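Aromatic amino acid aminotransferase I (Candida albicans WO-1, PDB 6HNU) probably catalyses pyridoxal-phosphate-dependent transfer of an amino group from an aromatic amino acid to 2-oxoglutarate. Local coordinates at residues B[45-50]-B[103-108]; B[160-165]-B[210-215]; B[164-169]-B[216-221]. One frame throughout, in Å; residues are numbered along the deposited sequence.

Overall arrangement
Contacts 2 and 3 adjoin one another, with centres 7 Å apart, and share Y164 and T165. E162 OE1 lies 3.0 Å from Q217 NE2, a probable hydrogen bond that ties the carboxylate of contact 2 to the loop of contact 3, while I213 CD1 packs on F166 CB. Both touch the same pyridoxal-5'-phosphate. Contact 1 is remote within the chain: its centre is 39 Å from that of contact 2 and 38 Å from that of contact 3. It serves the other cofactor of the dimer, the one gripped by residues of the second subunit. Each active site is composite: the cofactor touched by contacts 2 and 3 is hydrogen-bonded by Y105 of the second subunit.

Contact 1: B[45-50]-B[103-108]; sequences GGLPLS and LQYGST. With PLP (pyridoxal-5'-phosphate), chain D; PHE (phenylalanine), chain E.
Two loops of one subunit, meeting where L47 and P48 touch Q104 and Y105, pack together at the dimer interface: 45-50 follows strand 41-42, and the loop 103-108 joins helix 99-102 to helix 112-126. The polar tie is the Q104 amide. Its NE2 donates to P48 O over 2.8 Å with an N-H...O angle of 149°, the acceptor staying close to the amide plane although the donor is tilted from the carbonyl plane of P48. On the other side of that amide OE1 takes the N-H of Y105, 2.9 Å from Y105 N, on an in-plane lone pair, so both ends of the group are fixed and its rotation is set. A bend at the second torsion (53°) folds Q104 back to make this possible. P48 CD rests 3.4 Å from Q104 OE1 and also meets the edge of the Y105 ring. L47 CD2 touches that ring obliquely, 3.9 Å from Y105 CD2. This is the composite active site of dimeric class I aminotransferases: Y105 OH makes a very short hydrogen bond of 2.5 Å to O3P of the pyridoxal phosphate held by the second subunit, and is also hydrogen-bonded to K300 of that subunit. Bound phenylalanine covers one ring face, its CD1 3.8 Å from Y105 CG, and L47 CD2 lies 3.7 Å from the ligand's CE1. P304 of the second subunit packs on P48, Q104 and Y105.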
loop_
_atom_site.group_PDB
_atom_site.type_symbol
_atom_site.label_atom_id
_atom_site.label_comp_id
_atom_site.label_asym_id
_atom_site.label_seq_id
_atom_site.Cartn_x
_atom_site.Cartn_y
_atom_site.Cartn_z
ATOM N N GLY B 45 -15.612 -5.321 18.782
ATOM C CA GLY B 45 -14.806 -5.266 17.544
ATOM C C GLY B 45 -15.507 -4.578 16.383
ATOM O O GLY B 45 -16.603 -3.976 16.578
ATOM N N GLY B 46 -14.878 -4.641 15.197
ATOM C CA GLY B 46 -15.336 -3.943 13.973
ATOM C C GLY B 46 -15.253 -4.812 12.723
ATOM O O GLY B 46 -15.298 -4.240 11.606
ATOM N N LEU B 47 -15.154 -6.135 12.877
ATOM C CA LEU B 47 -14.895 -7.047 11.727
ATOM C C LEU B 47 -16.197 -7.310 10.987
ATOM O O LEU B 47 -17.192 -7.664 11.603
ATOM C CB LEU B 47 -14.340 -8.381 12.214
ATOM C CG LEU B 47 -12.885 -8.414 12.657
ATOM C CD1 LEU B 47 -12.425 -9.869 12.779
ATOM C CD2 LEU B 47 -11.969 -7.635 11.717
ATOM N N PRO B 48 -16.223 -7.228 9.643
ATOM C CA PRO B 48 -17.412 -7.618 8.907
ATOM C C PRO B 48 -17.412 -9.150 8.957
ATOM O O PRO B 48 -16.424 -9.764 9.355
ATOM C CB PRO B 48 -17.173 -7.020 7.524
ATOM C CG PRO B 48 -15.672 -7.171 7.366
ATOM C CD PRO B 48 -15.107 -6.895 8.748
ATOM N N LEU B 49 -18.534 -9.739 8.572
ATOM C CA LEU B 49 -18.718 -11.206 8.618
ATOM C C LEU B 49 -18.340 -11.695 7.215
ATOM O O LEU B 49 -18.695 -11.007 6.210
ATOM C CB LEU B 49 -20.141 -11.575 9.097
ATOM C CG LEU B 49 -21.359 -10.754 8.622
ATOM C CD1 LEU B 49 -21.296 -9.254 8.942
ATOM C CD2 LEU B 49 -21.637 -10.957 7.143
ATOM N N SER B 50 -17.613 -12.806 7.124
ATOM C CA SER B 50 -17.182 -13.388 5.827
ATOM C C SER B 50 -18.410 -13.844 5.011
ATOM O O SER B 50 -18.284 -13.982 3.783
ATOM C CB SER B 50 -16.148 -14.470 6.030
ATOM O OG SER B 50 -16.745 -15.709 6.408
ATOM N N LEU B 103 -9.456 -12.672 2.662
ATOM C CA LEU B 103 -10.243 -11.447 2.312
ATOM C C LEU B 103 -10.793 -10.756 3.582
ATOM O O LEU B 103 -11.438 -9.689 3.467
ATOM C CB LEU B 103 -11.375 -11.820 1.339
ATOM C CG LEU B 103 -10.931 -12.293 -0.038
ATOM C CD1 LEU B 103 -12.144 -12.453 -0.942
ATOM C CD2 LEU B 103 -9.926 -11.314 -0.659
ATOM N N GLN B 104 -10.510 -11.311 4.764
ATOM C CA GLN B 104 -10.806 -10.677 6.073
ATOM C C GLN B 104 -9.624 -9.785 6.478
ATOM O O GLN B 104 -8.497 -10.093 6.103
ATOM C CB GLN B 104 -11.064 -11.756 7.130
ATOM C CG GLN B 104 -11.499 -11.221 8.493
ATOM C CD GLN B 104 -12.689 -10.290 8.416
ATOM O OE1 GLN B 104 -12.557 -9.099 8.138
ATOM N NE2 GLN B 104 -13.880 -10.829 8.653
ATOM N N TYR B 105 -9.839 -8.762 7.296
ATOM C CA TYR B 105 -8.697 -8.092 7.967
ATOM C C TYR B 105 -7.895 -9.166 8.716
ATOM O O TYR B 105 -8.486 -10.135 9.235
ATOM C CB TYR B 105 -9.169 -7.024 8.940
ATOM C CG TYR B 105 -9.845 -5.826 8.325
ATOM C CD1 TYR B 105 -9.101 -4.826 7.725
ATOM C CD2 TYR B 105 -11.218 -5.684 8.367
ATOM C CE1 TYR B 105 -9.697 -3.688 7.229
ATOM C CE2 TYR B 105 -11.840 -4.569 7.828
ATOM C CZ TYR B 105 -11.073 -3.570 7.264
ATOM O OH TYR B 105 -11.674 -2.482 6.743
ATOM N N GLY B 106 -6.574 -9.030 8.787
ATOM C CA GLY B 106 -5.776 -9.929 9.635
ATOM C C GLY B 106 -4.498 -9.285 10.126
ATOM O O GLY B 106 -4.347 -8.057 9.966
ATOM N N SER B 107 -3.594 -10.089 10.686
ATOM C CA SER B 107 -2.293 -9.631 11.243
ATOM C C SER B 107 -1.525 -8.882 10.147
ATOM O O SER B 107 -1.431 -9.410 8.993
ATOM C CB SER B 107 -1.473 -10.772 11.772
ATOM O OG SER B 107 -0.155 -10.320 12.085
ATOM N N THR B 108 -0.969 -7.721 10.481
ATOM C CA THR B 108 -0.197 -6.896 9.510
ATOM C C THR B 108 1.176 -7.553 9.250
ATOM O O THR B 108 1.832 -7.165 8.293
ATOM C CB THR B 108 -0.118 -5.439 10.001
ATOM O OG1 THR B 108 -1.368 -4.798 9.715
ATOM C CG2 THR B 108 0.975 -4.645 9.328
HETATM N N1 PLP D . -11.747 4.429 8.269
HETATM C C2 PLP D . -12.537 4.205 9.316
HETATM C C2A PLP D . -13.138 5.366 10.019
HETATM C C3 PLP D . -12.806 2.894 9.761
HETATM O O3 PLP D . -13.597 2.722 10.858
HETATM C C4 PLP D . -12.201 1.808 9.097
HETATM C C4A PLP D . -12.449 0.441 9.567
HETATM C C5 PLP D . -11.374 2.076 8.001
HETATM C C6 PLP D . -11.137 3.388 7.667
HETATM C C5A PLP D . -10.690 0.970 7.253
HETATM O O4P PLP D . -10.682 1.209 5.816
HETATM P P PLP D . -9.938 0.268 4.745
HETATM O O1P PLP D . -8.440 0.506 4.948
HETATM O O2P PLP D . -10.539 0.775 3.465
HETATM O O3P PLP D . -10.361 -1.169 5.073
HETATM N N PHE E . -11.882 -0.172 10.726
HETATM C CA PHE E . -11.457 -1.533 11.205
HETATM C C PHE E . -11.779 -1.658 12.705
HETATM O O PHE E . -10.969 -2.147 13.504
HETATM C CB PHE E . -9.981 -1.767 10.855
HETATM C CG PHE E . -9.301 -2.884 11.606
HETATM C CD1 PHE E . -9.893 -4.136 11.711
HETATM C CD2 PHE E . -8.070 -2.680 12.211
HETATM C CE1 PHE E . -9.263 -5.163 12.402
HETATM C CE2 PHE E . -7.442 -3.710 12.895
HETATM C CZ PHE E . -8.035 -4.951 12.985
HETATM O OXT PHE E . -12.872 -1.270 13.162
#

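Contact 2: B[160-165]-B[210-215]; sequences LVEEYT and LYTICT. With PLP (pyridoxal-5'-phosphate), chain I.
E162 OE1 is gripped by three donors: the backbone N of I213 at 3.0 Å with a nearly straight N-H...O angle of 172°, a bridging water at 2.8 Å, and Q217 NE2. The I213 N-H arrives on the syn side of the carboxylate, somewhat out of its plane. OE2 takes the hydroxyl of T212, 2.8 Å from T212 OG1, but from well above the plane. Both oxygens are thus engaged, which would probably stabilise a negative charge in this buried setting. T212 OG1 stands anti to the backbone N (chi1 180°), which carries it across to OE2. The same water donates to Y211 O and accepts from E162 N and T165 OG1, filling in where the strands splay apart. Earlier along the strands the pairing is closer: Y211 N donates to L160 O at 2.8 Å, and L160 CB lies 3.8 Å from L210 CD1. Beyond them T165 OG1 touches I213 CD1 at 3.5 Å, the two side chains crossing at about a right angle, and meets the Y211 ring obliquely. The OH of Y211 hydrogen-bonds D246, and I213 packs against the methyl C2A of pyridoxal phosphate. Strands 158-162 and 209-212 run parallel, 21° between their directions, as neighbours in the mixed sheet characteristic of the large domain of fold-type I enzymes, whose strand ends here carry the cofactor site.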
loop_
_atom_site.group_PDB
_atom_site.type_symbol
_atom_site.label_atom_id
_atom_site.label_comp_id
_atom_site.label_asym_id
_atom_site.label_seq_id
_atom_site.Cartn_x
_atom_site.Cartn_y
_atom_site.Cartn_z
ATOM N N LEU B 160 23.306 7.310 3.114
ATOM C CA LEU B 160 24.243 7.140 1.996
ATOM C C LEU B 160 23.499 6.381 0.903
ATOM O O LEU B 160 22.772 5.395 1.247
ATOM C CB LEU B 160 25.498 6.394 2.451
ATOM C CG LEU B 160 26.216 7.003 3.663
ATOM C CD1 LEU B 160 27.346 6.104 4.085
ATOM C CD2 LEU B 160 26.711 8.387 3.317
ATOM N N VAL B 161 23.671 6.844 -0.337
ATOM C CA VAL B 161 23.111 6.201 -1.559
ATOM C C VAL B 161 24.242 6.040 -2.568
ATOM O O VAL B 161 25.197 6.826 -2.504
ATOM C CB VAL B 161 21.928 6.975 -2.162
ATOM C CG1 VAL B 161 20.786 7.185 -1.157
ATOM C CG2 VAL B 161 22.361 8.324 -2.739
ATOM N N GLU B 162 24.095 5.081 -3.495
ATOM C CA GLU B 162 24.964 4.932 -4.678
ATOM C C GLU B 162 24.921 6.250 -5.467
ATOM O O GLU B 162 23.837 6.831 -5.616
ATOM C CB GLU B 162 24.573 3.683 -5.467
ATOM C CG GLU B 162 24.924 2.441 -4.671
ATOM C CD GLU B 162 24.136 1.178 -4.951
ATOM O OE1 GLU B 162 22.940 1.277 -5.249
ATOM O OE2 GLU B 162 24.731 0.101 -4.765
ATOM N N GLU B 163 26.061 6.724 -5.971
ATOM C CA GLU B 163 26.097 8.082 -6.575
ATOM C C GLU B 163 25.250 8.117 -7.844
ATOM O O GLU B 163 24.831 9.206 -8.187
ATOM C CB GLU B 163 27.513 8.587 -6.860
ATOM C CG GLU B 163 28.168 7.921 -8.046
ATOM C CD GLU B 163 29.553 8.462 -8.394
ATOM O OE1 GLU B 163 30.477 7.658 -8.442
ATOM O OE2 GLU B 163 29.673 9.646 -8.636
ATOM N N TYR B 164 24.987 6.982 -8.500
ATOM C CA TYR B 164 23.928 6.806 -9.514
ATOM C C TYR B 164 22.969 5.750 -8.989
ATOM O O TYR B 164 23.434 4.656 -8.643
ATOM C CB TYR B 164 24.431 6.354 -10.880
ATOM C CG TYR B 164 25.401 7.330 -11.485
ATOM C CD1 TYR B 164 26.746 7.269 -11.172
ATOM C CD2 TYR B 164 24.960 8.374 -12.256
ATOM C CE1 TYR B 164 27.649 8.208 -11.649
ATOM C CE2 TYR B 164 25.852 9.290 -12.806
ATOM C CZ TYR B 164 27.201 9.214 -12.485
ATOM O OH TYR B 164 28.104 10.122 -12.960
ATOM N N THR B 165 21.703 6.113 -8.853
ATOM C CA THR B 165 20.734 5.174 -8.218
ATOM C C THR B 165 19.319 5.423 -8.748
ATOM O O THR B 165 19.136 6.223 -9.687
ATOM C CB THR B 165 20.854 5.279 -6.692
ATOM O OG1 THR B 165 20.151 4.142 -6.166
ATOM C CG2 THR B 165 20.357 6.591 -6.133
ATOM N N LEU B 210 23.122 2.934 4.727
ATOM C CA LEU B 210 23.482 2.900 3.297
ATOM C C LEU B 210 22.384 2.161 2.543
ATOM O O LEU B 210 21.976 1.085 2.998
ATOM C CB LEU B 210 24.843 2.217 3.114
ATOM C CG LEU B 210 25.147 1.779 1.679
ATOM C CD1 LEU B 210 25.403 2.959 0.774
ATOM C CD2 LEU B 210 26.333 0.828 1.638
ATOM N N TYR B 211 21.895 2.785 1.477
ATOM C CA TYR B 211 20.873 2.242 0.557
ATOM C C TYR B 211 21.631 1.723 -0.657
ATOM O O TYR B 211 22.265 2.523 -1.324
ATOM C CB TYR B 211 19.839 3.328 0.198
ATOM C CG TYR B 211 18.900 2.972 -0.930
ATOM C CD1 TYR B 211 17.929 1.996 -0.770
ATOM C CD2 TYR B 211 18.999 3.582 -2.169
ATOM C CE1 TYR B 211 17.093 1.621 -1.800
ATOM C CE2 TYR B 211 18.169 3.235 -3.223
ATOM C CZ TYR B 211 17.222 2.236 -3.038
ATOM O OH TYR B 211 16.420 1.889 -4.072
ATOM N N THR B 212 21.545 0.425 -0.938
ATOM C CA THR B 212 22.276 -0.231 -2.029
ATOM C C THR B 212 21.342 -1.126 -2.829
ATOM O O THR B 212 20.670 -1.997 -2.261
ATOM C CB THR B 212 23.546 -0.933 -1.512
ATOM O OG1 THR B 212 24.187 -1.539 -2.622
ATOM C CG2 THR B 212 23.308 -2.006 -0.471
ATOM N N ILE B 213 21.378 -0.967 -4.138
ATOM C CA ILE B 213 20.769 -1.963 -5.058
ATOM C C ILE B 213 21.926 -2.829 -5.528
ATOM O O ILE B 213 22.446 -2.601 -6.639
ATOM C CB ILE B 213 20.034 -1.232 -6.193
ATOM C CG1 ILE B 213 19.142 -0.112 -5.657
ATOM C CG2 ILE B 213 19.258 -2.219 -7.034
ATOM C CD1 ILE B 213 18.804 0.973 -6.660
ATOM N N CYS B 214 22.351 -3.793 -4.705
ATOM C CA CYS B 214 23.717 -4.299 -4.827
ATOM C C CYS B 214 23.808 -5.350 -5.940
ATOM O O CYS B 214 24.923 -5.598 -6.364
ATOM C CB CYS B 214 24.246 -4.764 -3.486
ATOM S SG CYS B 214 23.125 -5.835 -2.568
ATOM N N THR B 215 22.694 -5.942 -6.372
ATOM C CA THR B 215 22.639 -6.948 -7.460
ATOM C C THR B 215 21.892 -6.389 -8.673
ATOM O O THR B 215 20.672 -6.153 -8.583
ATOM C CB THR B 215 22.020 -8.266 -6.981
ATOM O OG1 THR B 215 22.625 -8.597 -5.727
ATOM C CG2 THR B 215 22.236 -9.383 -7.976
HETATM N N1 PLP I . 13.678 -0.790 -6.126
HETATM C C2 PLP I . 14.452 -0.640 -7.204
HETATM C C2A PLP I . 15.881 -0.273 -7.011
HETATM C C3 PLP I . 13.945 -0.813 -8.490
HETATM O O3 PLP I . 14.776 -0.577 -9.550
HETATM C C4 PLP I . 12.582 -1.136 -8.646
HETATM C C4A PLP I . 12.022 -1.292 -9.987
HETATM C C5 PLP I . 11.793 -1.328 -7.504
HETATM C C6 PLP I . 12.376 -1.118 -6.280
HETATM C C5A PLP I . 10.312 -1.601 -7.598
HETATM O O4P PLP I . 9.928 -2.689 -6.713
HETATM P P PLP I . 8.467 -3.136 -6.471
HETATM O O1P PLP I . 8.684 -4.365 -5.618
HETATM O O2P PLP I . 7.851 -3.425 -7.869
HETATM O O3P PLP I . 7.744 -1.998 -5.754
HETATM O O HOH W 1 21.686 3.380 -3.974
#

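Contact 3: B[164-169]-B[216-221]; sequences YTFSSA and GQNPTG. With PLP (pyridoxal-5'-phosphate), chain I; PHE (phenylalanine), chain J.
F166 lays one ring face over the pyridine ring of pyridoxal phosphate, whose C3 stands 3.4 Å above the phenyl plane, toward the rim. CG anti to the backbone N (chi1 -175°) puts the ring there, from the N-cap position of helix 167-175. Further out, F166 CZ comes within 3.4 Å of the N of bound phenylalanine, itself 1.4 Å from cofactor C4A, a separation consistent with a covalent adduct. The amide of N218 reaches the same place from the loop 216-221: ND2 lies 3.5 Å from F166 CD1, with ring and amide planes 36° apart, and donates to cofactor O3 at 3.2 Å, N-H...O angle 165°. R463 holds OD1, so the amide is pinned at both ends. The loop is also tied to the 164-169 segment by Q217 NE2, which donates to Y164 O at 2.8 Å, in the carbonyl plane. Q217 OE1 meanwhile accepts from both T220 N and T220 OG1, locking the turn. A cis peptide precedes P219, whose CD packs 3.7 Å from Y164 CB, and T165 CA makes a bent C-H...O contact with N218 O. Q217 and P219, on either side of N218 in sequence, thus both touch Y164. Since the amide N-H faces the phenolic oxygen nearly straight on, it would be expected to stabilise negative charge on O3, while F166, packed on one face of the cofactor ring, probably helps to keep it in place.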
loop_
_atom_site.group_PDB
_atom_site.type_symbol
_atom_site.label_atom_id
_atom_site.label_comp_id
_atom_site.label_asym_id
_atom_site.label_seq_id
_atom_site.Cartn_x
_atom_site.Cartn_y
_atom_site.Cartn_z
ATOM N N TYR B 164 24.987 6.982 -8.500
ATOM C CA TYR B 164 23.928 6.806 -9.514
ATOM C C TYR B 164 22.969 5.750 -8.989
ATOM O O TYR B 164 23.434 4.656 -8.643
ATOM C CB TYR B 164 24.431 6.354 -10.880
ATOM C CG TYR B 164 25.401 7.330 -11.485
ATOM C CD1 TYR B 164 26.746 7.269 -11.172
ATOM C CD2 TYR B 164 24.960 8.374 -12.256
ATOM C CE1 TYR B 164 27.649 8.208 -11.649
ATOM C CE2 TYR B 164 25.852 9.290 -12.806
ATOM C CZ TYR B 164 27.201 9.214 -12.485
ATOM O OH TYR B 164 28.104 10.122 -12.960
ATOM N N THR B 165 21.703 6.113 -8.853
ATOM C CA THR B 165 20.734 5.174 -8.218
ATOM C C THR B 165 19.319 5.423 -8.748
ATOM O O THR B 165 19.136 6.223 -9.687
ATOM C CB THR B 165 20.854 5.279 -6.692
ATOM O OG1 THR B 165 20.151 4.142 -6.166
ATOM C CG2 THR B 165 20.357 6.591 -6.133
ATOM N N PHE B 166 18.330 4.775 -8.130
ATOM C CA PHE B 166 16.928 4.705 -8.580
ATOM C C PHE B 166 16.224 6.032 -8.296
ATOM O O PHE B 166 16.252 6.465 -7.151
ATOM C CB PHE B 166 16.302 3.526 -7.838
ATOM C CG PHE B 166 14.895 3.175 -8.212
ATOM C CD1 PHE B 166 14.435 3.359 -9.506
ATOM C CD2 PHE B 166 14.045 2.628 -7.255
ATOM C CE1 PHE B 166 13.152 2.973 -9.851
ATOM C CE2 PHE B 166 12.747 2.284 -7.591
ATOM C CZ PHE B 166 12.308 2.446 -8.891
ATOM N N SER B 167 15.684 6.713 -9.301
ATOM C CA SER B 167 15.060 8.053 -9.137
ATOM C C SER B 167 13.922 8.039 -8.101
ATOM O O SER B 167 13.889 8.965 -7.285
ATOM C CB SER B 167 14.609 8.608 -10.465
ATOM O OG SER B 167 15.751 8.834 -11.293
ATOM N N SER B 168 13.087 6.998 -8.097
ATOM C CA SER B 168 11.943 6.839 -7.164
ATOM C C SER B 168 12.448 6.798 -5.724
ATOM O O SER B 168 11.776 7.377 -4.872
ATOM C CB SER B 168 11.103 5.632 -7.478
ATOM O OG SER B 168 10.582 5.740 -8.788
ATOM N N ALA B 169 13.598 6.139 -5.461
ATOM C CA ALA B 169 14.123 6.049 -4.081
ATOM C C ALA B 169 14.566 7.441 -3.605
ATOM O O ALA B 169 14.350 7.786 -2.409
ATOM C CB ALA B 169 15.231 5.028 -4.009
ATOM N N GLY B 216 22.571 -6.198 -9.803
ATOM C CA GLY B 216 21.898 -5.654 -10.998
ATOM C C GLY B 216 21.535 -4.189 -10.763
ATOM O O GLY B 216 20.367 -3.767 -11.075
ATOM N N GLN B 217 22.441 -3.486 -10.098
ATOM C CA GLN B 217 22.307 -2.087 -9.624
ATOM C C GLN B 217 21.643 -1.243 -10.722
ATOM O O GLN B 217 21.999 -1.398 -11.881
ATOM C CB GLN B 217 23.676 -1.527 -9.286
ATOM C CG GLN B 217 23.710 -0.329 -8.352
ATOM C CD GLN B 217 23.454 1.019 -8.999
ATOM O OE1 GLN B 217 23.661 1.218 -10.199
ATOM N NE2 GLN B 217 22.979 1.952 -8.183
ATOM N N ASN B 218 20.652 -0.422 -10.346
ATOM C CA ASN B 218 19.942 0.490 -11.272
ATOM C C ASN B 218 20.514 1.888 -11.034
ATOM O O ASN B 218 20.296 2.431 -9.945
ATOM C CB ASN B 218 18.442 0.411 -11.001
ATOM C CG ASN B 218 17.589 1.297 -11.878
ATOM O OD1 ASN B 218 18.079 1.919 -12.813
ATOM N ND2 ASN B 218 16.294 1.306 -11.625
ATOM N N PRO B 219 21.179 2.569 -12.004
ATOM C CA PRO B 219 21.255 2.211 -13.427
ATOM C C PRO B 219 22.511 1.525 -13.994
ATOM O O PRO B 219 22.517 1.247 -15.171
ATOM C CB PRO B 219 21.283 3.640 -14.027
ATOM C CG PRO B 219 22.203 4.373 -13.125
ATOM C CD PRO B 219 21.804 3.880 -11.765
ATOM N N THR B 220 23.528 1.273 -13.180
ATOM C CA THR B 220 24.903 0.922 -13.643
ATOM C C THR B 220 24.941 -0.510 -14.186
ATOM O O THR B 220 25.762 -0.771 -15.078
ATOM C CB THR B 220 25.959 1.160 -12.572
ATOM O OG1 THR B 220 25.695 0.234 -11.507
ATOM C CG2 THR B 220 25.982 2.591 -12.088
ATOM N N GLY B 221 24.025 -1.384 -13.765
ATOM C CA GLY B 221 24.061 -2.798 -14.178
ATOM C C GLY B 221 25.219 -3.498 -13.486
ATOM O O GLY B 221 25.474 -4.682 -13.768
HETATM N N1 PLP I . 13.678 -0.790 -6.126
HETATM C C2 PLP I . 14.452 -0.640 -7.204
HETATM C C2A PLP I . 15.881 -0.273 -7.011
HETATM C C3 PLP I . 13.945 -0.813 -8.490
HETATM O O3 PLP I . 14.776 -0.577 -9.550
HETATM C C4 PLP I . 12.582 -1.136 -8.646
HETATM C C4A PLP I . 12.022 -1.292 -9.987
HETATM C C5 PLP I . 11.793 -1.328 -7.504
HETATM C C6 PLP I . 12.376 -1.118 -6.280
HETATM C C5A PLP I . 10.312 -1.601 -7.598
HETATM O O4P PLP I . 9.928 -2.689 -6.713
HETATM P P PLP I . 8.467 -3.136 -6.471
HETATM O O1P PLP I . 8.684 -4.365 -5.618
HETATM O O2P PLP I . 7.851 -3.425 -7.869
HETATM O O3P PLP I . 7.744 -1.998 -5.754
HETATM N N PHE J . 12.138 -0.238 -10.922
HETATM C CA PHE J . 11.136 0.078 -11.981
HETATM C C PHE J . 11.722 1.184 -12.871
HETATM O O PHE J . 12.777 0.970 -13.491
HETATM C CB PHE J . 9.788 0.423 -11.340
HETATM C CG PHE J . 8.844 1.208 -12.211
HETATM C CD1 PHE J . 8.656 0.869 -13.545
HETATM C CD2 PHE J . 8.140 2.285 -11.690
HETATM C CE1 PHE J . 7.791 1.607 -14.344
HETATM C CE2 PHE J . 7.274 3.016 -12.488
HETATM C CZ PHE J . 7.094 2.670 -13.811
HETATM O OXT PHE J . 11.181 2.295 -12.980
#